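Local coordinates for phosphate-specific transport system accessory protein PhoU homolog (Pseudomonas aeruginosa, PDB 4Q25), which probably regulates phosphate uptake as a cytoplasmic homodimer, acting as a negative regulator of the Pho regulon, at residues Phe15-Leu19 with Ile76-Arg80; Ala28-Val33 with Gln61-Glu66; Val159-Asp163 with Asp206-Ala212. One frame throughout, in Å; residues are numbered along the deposited sequence.

Interaction 1 of 3, residues Phe15-Leu19 with Ile76-Arg80; sequences FNAEL and ILARR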
loop_
_atom_site.group_PDB
_atom_site.type_symbol
_atom_site.label_atom_id
_atom_site.label_comp_id
_atom_site.label_asym_id
_atom_site.label_seq_id
_atom_site.Cartn_x
_atom_site.Cartn_y
_atom_site.Cartn_z
ATOM N N PHE A 15 -13.737 18.866 -24.577
ATOM C CA PHE A 15 -12.731 18.432 -23.633
ATOM C C PHE A 15 -13.451 17.859 -22.465
ATOM O O PHE A 15 -12.931 17.070 -21.706
ATOM C CB PHE A 15 -11.912 19.599 -23.124
ATOM C CG PHE A 15 -10.911 19.208 -22.096
ATOM C CD1 PHE A 15 -9.715 18.644 -22.457
ATOM C CD2 PHE A 15 -11.162 19.426 -20.760
ATOM C CE1 PHE A 15 -8.783 18.310 -21.504
ATOM C CE2 PHE A 15 -10.238 19.083 -19.808
ATOM C CZ PHE A 15 -9.048 18.521 -20.177
ATOM N N ASN A 16 -14.666 18.316 -22.305
ATOM C CA ASN A 16 -15.475 17.872 -21.176
ATOM C C ASN A 16 -16.248 16.584 -21.475
ATOM O O ASN A 16 -16.867 16.013 -20.581
ATOM C CB ASN A 16 -16.419 18.990 -20.742
ATOM C CG ASN A 16 -15.685 20.285 -20.486
ATOM O OD1 ASN A 16 -15.911 21.288 -21.170
ATOM N ND2 ASN A 16 -14.770 20.263 -19.527
ATOM N N ALA A 17 -16.226 16.138 -22.729
ATOM C CA ALA A 17 -16.694 14.803 -23.052
ATOM C C ALA A 17 -15.623 13.838 -22.578
ATOM O O ALA A 17 -15.886 12.981 -21.752
ATOM C CB ALA A 17 -16.934 14.633 -24.544
ATOM N N GLU A 18 -14.403 14.005 -23.079
ATOM C CA GLU A 18 -13.334 13.085 -22.752
ATOM C C GLU A 18 -13.057 13.067 -21.241
ATOM O O GLU A 18 -12.588 12.068 -20.703
ATOM C CB GLU A 18 -12.074 13.357 -23.598
ATOM C CG GLU A 18 -11.418 14.717 -23.424
ATOM C CD GLU A 18 -10.314 14.964 -24.450
ATOM O OE1 GLU A 18 -10.602 14.828 -25.673
ATOM O OE2 GLU A 18 -9.171 15.298 -24.031
ATOM N N LEU A 19 -13.323 14.160 -20.581
ATOM C CA LEU A 19 -13.338 14.232 -19.150
ATOM C C LEU A 19 -14.411 13.417 -18.438
ATOM O O LEU A 19 -14.195 12.928 -17.360
ATOM C CB LEU A 19 -13.428 15.676 -18.756
ATOM C CG LEU A 19 -13.526 15.970 -17.284
ATOM C CD1 LEU A 19 -12.264 15.490 -16.596
ATOM C CD2 LEU A 19 -13.746 17.451 -17.076
ATOM N N ILE A 76 -5.411 13.769 -21.844
ATOM C CA ILE A 76 -6.253 14.874 -21.586
ATOM C C ILE A 76 -5.423 16.040 -21.156
ATOM O O ILE A 76 -5.642 17.125 -21.599
ATOM C CB ILE A 76 -7.239 14.590 -20.445
ATOM C CG1 ILE A 76 -8.397 13.758 -20.915
ATOM C CG2 ILE A 76 -7.831 15.869 -19.901
ATOM C CD1 ILE A 76 -9.308 13.353 -19.792
ATOM N N LEU A 77 -4.477 15.830 -20.273
ATOM C CA LEU A 77 -3.689 16.933 -19.776
ATOM C C LEU A 77 -2.829 17.539 -20.866
ATOM O O LEU A 77 -2.598 18.715 -20.900
ATOM C CB LEU A 77 -2.848 16.522 -18.592
ATOM C CG LEU A 77 -3.518 16.456 -17.232
ATOM C CD1 LEU A 77 -2.524 16.163 -16.153
ATOM C CD2 LEU A 77 -4.277 17.712 -16.883
ATOM N N ALA A 78 -2.334 16.692 -21.738
ATOM C CA ALA A 78 -1.442 17.089 -22.774
ATOM C C ALA A 78 -2.140 18.096 -23.611
ATOM O O ALA A 78 -1.533 19.049 -24.018
ATOM C CB ALA A 78 -1.033 15.913 -23.608
ATOM N N ARG A 79 -3.434 17.981 -23.840
ATOM C CA ARG A 79 -4.145 18.995 -24.617
ATOM C C ARG A 79 -4.501 20.207 -23.781
ATOM O O ARG A 79 -5.623 20.401 -23.394
ATOM C CB ARG A 79 -5.438 18.452 -25.185
ATOM C CG ARG A 79 -5.340 17.057 -25.739
ATOM C CD ARG A 79 -6.730 16.572 -26.040
ATOM N NE ARG A 79 -6.799 15.125 -26.102
ATOM C CZ ARG A 79 -6.492 14.422 -27.175
ATOM N NH1 ARG A 79 -6.088 15.042 -28.268
ATOM N NH2 ARG A 79 -6.578 13.107 -27.157
ATOM N N ARG A 80 -3.490 21.008 -23.513
ATOM C CA ARG A 80 -3.614 22.434 -23.309
ATOM C C ARG A 80 -3.998 22.517 -21.851
ATOM O O ARG A 80 -4.555 21.587 -21.327
ATOM C CB ARG A 80 -4.655 23.065 -24.267
ATOM C CG ARG A 80 -4.281 23.052 -25.763
ATOM C CD ARG A 80 -5.287 23.718 -26.708
ATOM N NE ARG A 80 -4.895 23.604 -28.118
ATOM C CZ ARG A 80 -5.627 23.986 -29.164
ATOM N NH1 ARG A 80 -6.821 24.534 -29.011
ATOM N NH2 ARG A 80 -5.149 23.830 -30.384
#
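Glu18 reaches across to Arg79 and forms a salt bridge, OE2 of Glu18 lying 3.2 Å from NE of Arg79. The N-H points poorly at the oxygen (121°), so the accompanying hydrogen bond is weak, and the carboxylate and guanidinium planes stand 71° apart. CG of Glu18 sits between its backbone N and carbonyl carbon (chi1 62°), from where the extended chain runs past Ile76 in the opposite sense; OE2 of Glu18 ends 3.6 Å from CG1 of Ile76. The tip of the same branch, CD1, meets the carbonyl O of Glu18 at 3.6 Å. Phe15 crosses Ile76 at about a right angle, its ring modelled closer to CG2 of Ile76 than carbons can sit, which leaves that packing doubtful; the ring edge meets O of Ile76, 3.4 Å from CE1 of Phe15. The contact joins the start of helix 15-45 to the end of helix 59-78 in an all-helical bundle. Arg79 has just left helical geometry and centres an inverse gamma turn, Arg80 N bonding to Ala78 O at 2.8 Å. Farther out, Leu19 and Ile76 rest on Leu89 and Ile90 of helix 84-120, while Leu77 packs on Leu87 of the second subunit.

Interaction 2 of 3, residues Ala28-Val33 with Gln61-Glu66; sequences AMGGLV and QINQME
In the PhoU helical bundle, Met29 and Met65 meet where helix 15-45 and helix 59-78 run antiparallel, their local axes 10.4 Å apart at 161°. The spacing is wide, and long side chains fill it without any polar bond between the two segments. Met65 bends at its thioether (chi3 100°), which lays CE against the backbone of helix 15-45, 3.6 Å from CA of Met29, with Ala28 at the margin. Met29 does the reverse: fully extended, with CG anti to the backbone N (chi1 -177°), it drives its methyl CE into helix 59-78, 3.5 Å from the carbonyl O of Ile62 and 3.7 Å from CB of Glu66. Leu32 uses one branch for several partners. Its CD2 lies 3.8 Å from SD of Met65 and 3.6 Å from NE2 of Gln61, whose extended chain it meets at about a right angle. On the inner side, CG2 of Val33 presses on CD1 of Ile62 at 3.5 Å, a tight fit, the two side chains crossing at about a right angle. Helix 84-120 packs against both segments: Met29 on Leu100, Val33 on Ile103 and Glu66 on Val97 and Glu101, while Asn63 is hydrogen-bonded from its ND2 to the Glu101 carboxylate.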
loop_
_atom_site.group_PDB
_atom_site.type_symbol
_atom_site.label_atom_id
_atom_site.label_comp_id
_atom_site.label_asym_id
_atom_site.label_seq_id
_atom_site.Cartn_x
_atom_site.Cartn_y
_atom_site.Cartn_z
ATOM N N ALA A 28 -16.249 2.747 -13.346
ATOM C CA ALA A 28 -16.265 1.341 -13.772
ATOM C C ALA A 28 -15.159 0.530 -13.072
ATOM O O ALA A 28 -15.387 -0.606 -12.661
ATOM C CB ALA A 28 -16.112 1.233 -15.268
ATOM N N MET A 29 -13.965 1.106 -12.938
ATOM C CA MET A 29 -12.896 0.419 -12.225
ATOM C C MET A 29 -13.320 0.181 -10.785
ATOM O O MET A 29 -13.205 -0.938 -10.290
ATOM C CB MET A 29 -11.598 1.202 -12.230
ATOM C CG MET A 29 -10.429 0.490 -11.552
ATOM S SD MET A 29 -8.946 1.484 -11.554
ATOM C CE MET A 29 -7.782 0.366 -10.766
ATOM N N GLY A 30 -13.841 1.219 -10.143
ATOM C CA GLY A 30 -14.252 1.138 -8.760
ATOM C C GLY A 30 -15.290 0.057 -8.538
ATOM O O GLY A 30 -15.255 -0.637 -7.526
ATOM N N GLY A 31 -16.187 -0.098 -9.509
ATOM C CA GLY A 31 -17.247 -1.073 -9.449
ATOM C C GLY A 31 -16.651 -2.460 -9.490
ATOM O O GLY A 31 -17.023 -3.317 -8.679
ATOM N N LEU A 32 -15.711 -2.684 -10.407
ATOM C CA LEU A 32 -15.028 -3.984 -10.506
ATOM C C LEU A 32 -14.252 -4.356 -9.239
ATOM O O LEU A 32 -14.234 -5.490 -8.791
ATOM C CB LEU A 32 -14.088 -3.982 -11.687
ATOM C CG LEU A 32 -13.649 -5.354 -12.115
ATOM C CD1 LEU A 32 -14.827 -6.317 -12.180
ATOM C CD2 LEU A 32 -12.997 -5.255 -13.471
ATOM N N VAL A 33 -13.658 -3.361 -8.623
ATOM C CA VAL A 33 -12.855 -3.549 -7.422
ATOM C C VAL A 33 -13.738 -3.830 -6.191
ATOM O O VAL A 33 -13.376 -4.626 -5.302
ATOM C CB VAL A 33 -12.016 -2.293 -7.200
ATOM C CG1 VAL A 33 -11.779 -2.031 -5.739
ATOM C CG2 VAL A 33 -10.726 -2.410 -7.959
ATOM N N GLN A 61 -6.991 -7.590 -14.830
ATOM C CA GLN A 61 -7.853 -6.649 -15.538
ATOM C C GLN A 61 -7.873 -5.299 -14.836
ATOM O O GLN A 61 -7.896 -4.254 -15.466
ATOM C CB GLN A 61 -9.270 -7.208 -15.582
ATOM C CG GLN A 61 -10.245 -6.360 -16.367
ATOM C CD GLN A 61 -11.637 -6.933 -16.389
ATOM O OE1 GLN A 61 -11.880 -8.066 -15.960
ATOM N NE2 GLN A 61 -12.568 -6.148 -16.886
ATOM N N ILE A 62 -7.869 -5.345 -13.510
ATOM C CA ILE A 62 -7.851 -4.152 -12.681
ATOM C C ILE A 62 -6.557 -3.358 -12.851
ATOM O O ILE A 62 -6.603 -2.139 -12.971
ATOM C CB ILE A 62 -8.124 -4.526 -11.217
ATOM C CG1 ILE A 62 -9.525 -5.135 -11.163
ATOM C CG2 ILE A 62 -7.993 -3.326 -10.274
ATOM C CD1 ILE A 62 -10.105 -5.268 -9.789
ATOM N N ASN A 63 -5.424 -4.044 -12.888
ATOM C CA ASN A 63 -4.150 -3.399 -13.133
ATOM C C ASN A 63 -4.106 -2.765 -14.531
ATOM O O ASN A 63 -3.556 -1.682 -14.713
ATOM C CB ASN A 63 -2.986 -4.400 -12.969
ATOM C CG ASN A 63 -2.731 -4.771 -11.519
ATOM O OD1 ASN A 63 -2.875 -5.926 -11.131
ATOM N ND2 ASN A 63 -2.362 -3.793 -10.709
ATOM N N GLN A 64 -4.687 -3.445 -15.511
ATOM C CA GLN A 64 -4.714 -2.928 -16.867
ATOM C C GLN A 64 -5.725 -1.776 -16.985
ATOM O O GLN A 64 -5.513 -0.847 -17.766
ATOM C CB GLN A 64 -4.998 -4.061 -17.878
ATOM C CG GLN A 64 -4.743 -3.716 -19.345
ATOM C CD GLN A 64 -3.361 -3.119 -19.603
ATOM O OE1 GLN A 64 -2.335 -3.721 -19.279
ATOM N NE2 GLN A 64 -3.332 -1.919 -20.186
ATOM N N MET A 65 -6.800 -1.794 -16.202
ATOM C CA MET A 65 -7.682 -0.612 -16.155
ATOM C C MET A 65 -6.953 0.584 -15.590
ATOM O O MET A 65 -7.128 1.703 -16.056
ATOM C CB MET A 65 -8.938 -0.848 -15.328
ATOM C CG MET A 65 -9.972 -1.709 -16.022
ATOM S SD MET A 65 -11.349 -2.115 -14.938
ATOM C CE MET A 65 -12.541 -0.901 -15.507
ATOM N N GLU A 66 -6.135 0.368 -14.580
ATOM C CA GLU A 66 -5.440 1.490 -13.955
ATOM C C GLU A 66 -4.465 2.138 -14.937
ATOM O O GLU A 66 -4.348 3.355 -14.975
ATOM C CB GLU A 66 -4.686 1.041 -12.710
ATOM C CG GLU A 66 -3.869 2.143 -12.038
ATOM C CD GLU A 66 -2.443 1.698 -11.810
ATOM O OE1 GLU A 66 -2.068 1.451 -10.633
ATOM O OE2 GLU A 66 -1.716 1.550 -12.822
#

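Interaction 3 of 3, residues Val159-Asp163 with Asp206-Ala212; sequences VAQYD and DHARNIA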
loop_
_atom_site.group_PDB
_atom_site.type_symbol
_atom_site.label_atom_id
_atom_site.label_comp_id
_atom_site.label_asym_id
_atom_site.label_seq_id
_atom_site.Cartn_x
_atom_site.Cartn_y
_atom_site.Cartn_z
ATOM N N VAL A 159 -17.433 9.114 5.358
ATOM C CA VAL A 159 -16.559 7.999 4.993
ATOM C C VAL A 159 -15.228 8.114 5.715
ATOM O O VAL A 159 -14.836 7.237 6.525
ATOM C CB VAL A 159 -16.319 7.935 3.487
ATOM C CG1 VAL A 159 -15.224 6.930 3.160
ATOM C CG2 VAL A 159 -17.607 7.562 2.768
ATOM N N ALA A 160 -14.538 9.210 5.458
ATOM C CA ALA A 160 -13.245 9.445 6.096
ATOM C C ALA A 160 -13.316 9.337 7.613
ATOM O O ALA A 160 -12.402 8.810 8.256
ATOM C CB ALA A 160 -12.701 10.810 5.687
ATOM N N GLN A 161 -14.402 9.833 8.193
ATOM C CA GLN A 161 -14.584 9.764 9.640
ATOM C C GLN A 161 -14.866 8.352 10.110
ATOM O O GLN A 161 -14.477 7.977 11.209
ATOM C CB GLN A 161 -15.749 10.655 10.077
ATOM C CG GLN A 161 -15.446 12.146 10.078
ATOM C CD GLN A 161 -16.718 12.985 10.165
ATOM O OE1 GLN A 161 -17.827 12.481 9.953
ATOM N NE2 GLN A 161 -16.561 14.280 10.461
ATOM N N TYR A 162 -15.565 7.568 9.297
ATOM C CA TYR A 162 -15.904 6.208 9.702
ATOM C C TYR A 162 -14.689 5.279 9.750
ATOM O O TYR A 162 -14.775 4.199 10.329
ATOM C CB TYR A 162 -16.946 5.604 8.780
ATOM C CG TYR A 162 -17.715 4.472 9.430
ATOM C CD1 TYR A 162 -18.691 4.736 10.397
ATOM C CD2 TYR A 162 -17.475 3.143 9.080
ATOM C CE1 TYR A 162 -19.393 3.711 11.003
ATOM C CE2 TYR A 162 -18.182 2.112 9.676
ATOM C CZ TYR A 162 -19.144 2.401 10.632
ATOM O OH TYR A 162 -19.861 1.380 11.215
ATOM N N ASP A 163 -13.579 5.702 9.137
ATOM C CA ASP A 163 -12.370 4.915 9.109
ATOM C C ASP A 163 -11.814 4.769 10.492
ATOM O O ASP A 163 -11.205 3.764 10.797
ATOM C CB ASP A 163 -11.306 5.532 8.198
ATOM C CG ASP A 163 -10.180 4.557 7.885
ATOM O OD1 ASP A 163 -10.478 3.375 7.702
ATOM O OD2 ASP A 163 -9.009 4.958 7.810
ATOM N N ASP A 206 -8.800 2.130 4.791
ATOM C CA ASP A 206 -7.855 3.249 4.692
ATOM C C ASP A 206 -7.854 3.839 3.281
ATOM O O ASP A 206 -7.882 5.046 3.145
ATOM C CB ASP A 206 -6.445 2.832 5.080
ATOM C CG ASP A 206 -6.325 2.458 6.523
ATOM O OD1 ASP A 206 -7.306 2.612 7.299
ATOM O OD2 ASP A 206 -5.237 1.956 6.864
ATOM N N HIS A 207 -7.872 3.002 2.236
ATOM C CA HIS A 207 -7.886 3.515 0.861
ATOM C C HIS A 207 -9.226 4.156 0.423
ATOM O O HIS A 207 -9.258 5.083 -0.384
ATOM C CB HIS A 207 -7.480 2.428 -0.131
ATOM C CG HIS A 207 -6.039 2.042 -0.041
ATOM N ND1 HIS A 207 -5.033 2.821 -0.559
ATOM C CD2 HIS A 207 -5.441 0.940 0.473
ATOM C CE1 HIS A 207 -3.876 2.224 -0.343
ATOM N NE2 HIS A 207 -4.100 1.094 0.303
ATOM N N ALA A 208 -10.331 3.641 0.918
ATOM C CA ALA A 208 -11.611 4.288 0.694
ATOM C C ALA A 208 -11.592 5.691 1.283
ATOM O O ALA A 208 -12.084 6.621 0.676
ATOM C CB ALA A 208 -12.732 3.488 1.333
ATOM N N ARG A 209 -11.023 5.816 2.471
ATOM C CA ARG A 209 -10.847 7.081 3.157
ATOM C C ARG A 209 -10.001 8.023 2.345
ATOM O O ARG A 209 -10.368 9.175 2.196
ATOM C CB ARG A 209 -10.224 6.864 4.533
ATOM C CG ARG A 209 -9.962 8.114 5.342
ATOM C CD ARG A 209 -8.479 8.424 5.441
ATOM N NE ARG A 209 -7.842 7.690 6.528
ATOM C CZ ARG A 209 -6.735 6.951 6.414
ATOM N NH1 ARG A 209 -6.102 6.830 5.247
ATOM N NH2 ARG A 209 -6.255 6.322 7.489
ATOM N N ASN A 210 -8.877 7.539 1.815
ATOM C CA ASN A 210 -8.039 8.376 0.933
ATOM C C ASN A 210 -8.810 8.894 -0.280
ATOM O O ASN A 210 -8.684 10.065 -0.628
ATOM C CB ASN A 210 -6.799 7.653 0.433
ATOM C CG ASN A 210 -5.878 7.212 1.553
ATOM O OD1 ASN A 210 -5.896 7.760 2.647
ATOM N ND2 ASN A 210 -5.055 6.223 1.272
ATOM N N ILE A 211 -9.592 8.032 -0.922
ATOM C CA ILE A 211 -10.356 8.457 -2.094
ATOM C C ILE A 211 -11.415 9.484 -1.715
ATOM O O ILE A 211 -11.767 10.337 -2.525
ATOM C CB ILE A 211 -11.046 7.288 -2.778
ATOM C CG1 ILE A 211 -10.005 6.349 -3.375
ATOM C CG2 ILE A 211 -11.994 7.784 -3.856
ATOM C CD1 ILE A 211 -10.574 4.994 -3.731
ATOM N N ALA A 212 -11.922 9.382 -0.487
ATOM C CA ALA A 212 -12.889 10.342 0.029
ATOM C C ALA A 212 -12.233 11.711 0.199
ATOM O O ALA A 212 -12.800 12.737 -0.180
ATOM C CB ALA A 212 -13.485 9.856 1.348
#
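Two carboxylates meet at short range, their planes nearly perpendicular (85°): OD2 of Asp163 lies 2.9 Å from OD1 of Asp206, although both atoms are acceptors. The pair may share a proton, and Asp167 brings further like charge close to both residues. Arg209 offsets part of this. OD2 of Asp163 sits over one face of its guanidinium, 3.1 Å from NH2 of Arg209, with the two planes 82° apart, so this salt bridge is electrostatic and no N-H is aimed at the oxygen. Asp206 OD1 is a longer ionic partner of the same NH2. NH1 of Arg209 donates to OD1 of Asn210 at 2.8 Å, nearly within the guanidinium plane, which helps to fix the group's rotation. The Asp163-Asp167 spacing resembles the acidic motifs that carry metal clusters in some PhoU relatives. Beyond the charges the backbones come close, CA of Ala160 and CA of Arg209 being 4.5 Å apart; CG of Arg209 lies 3.6 Å from CA of Ala160, and CG1 of Val159 meets CB of Ala212 at 3.9 Å. The local axes of helix 153-183 and helix 188-220 approach to 8.4 Å at 149°, consistent with alanines (Ala160, Ala208, Ala212) at the interface. Helix 127-149 flanks the pair through Met140, which touches Asp163 and Ala208, and helix 84-120 receives His207 and Ile211, with His207 ND1 bonded to Asp99.

From the N terminus, the chain runs along helix 15-45, turns through helix 49-56 and returns along helix 59-78. Interaction 1 ties the beginning of the first of these helices to the end of the last, and interaction 2, nested inside that loop, joins the middle of helix 15-45 to the early part of helix 59-78, with centres about 21 Å apart. Helix 84-120 then packs against both contacts. Interaction 3 comes in series, closing a separate loop between helix 153-183 and helix 188-220. Interactions 2 and 3 lie on opposite sides of the chain's centre, their nearest atoms about 7 Å apart, and helix 84-120 borders both.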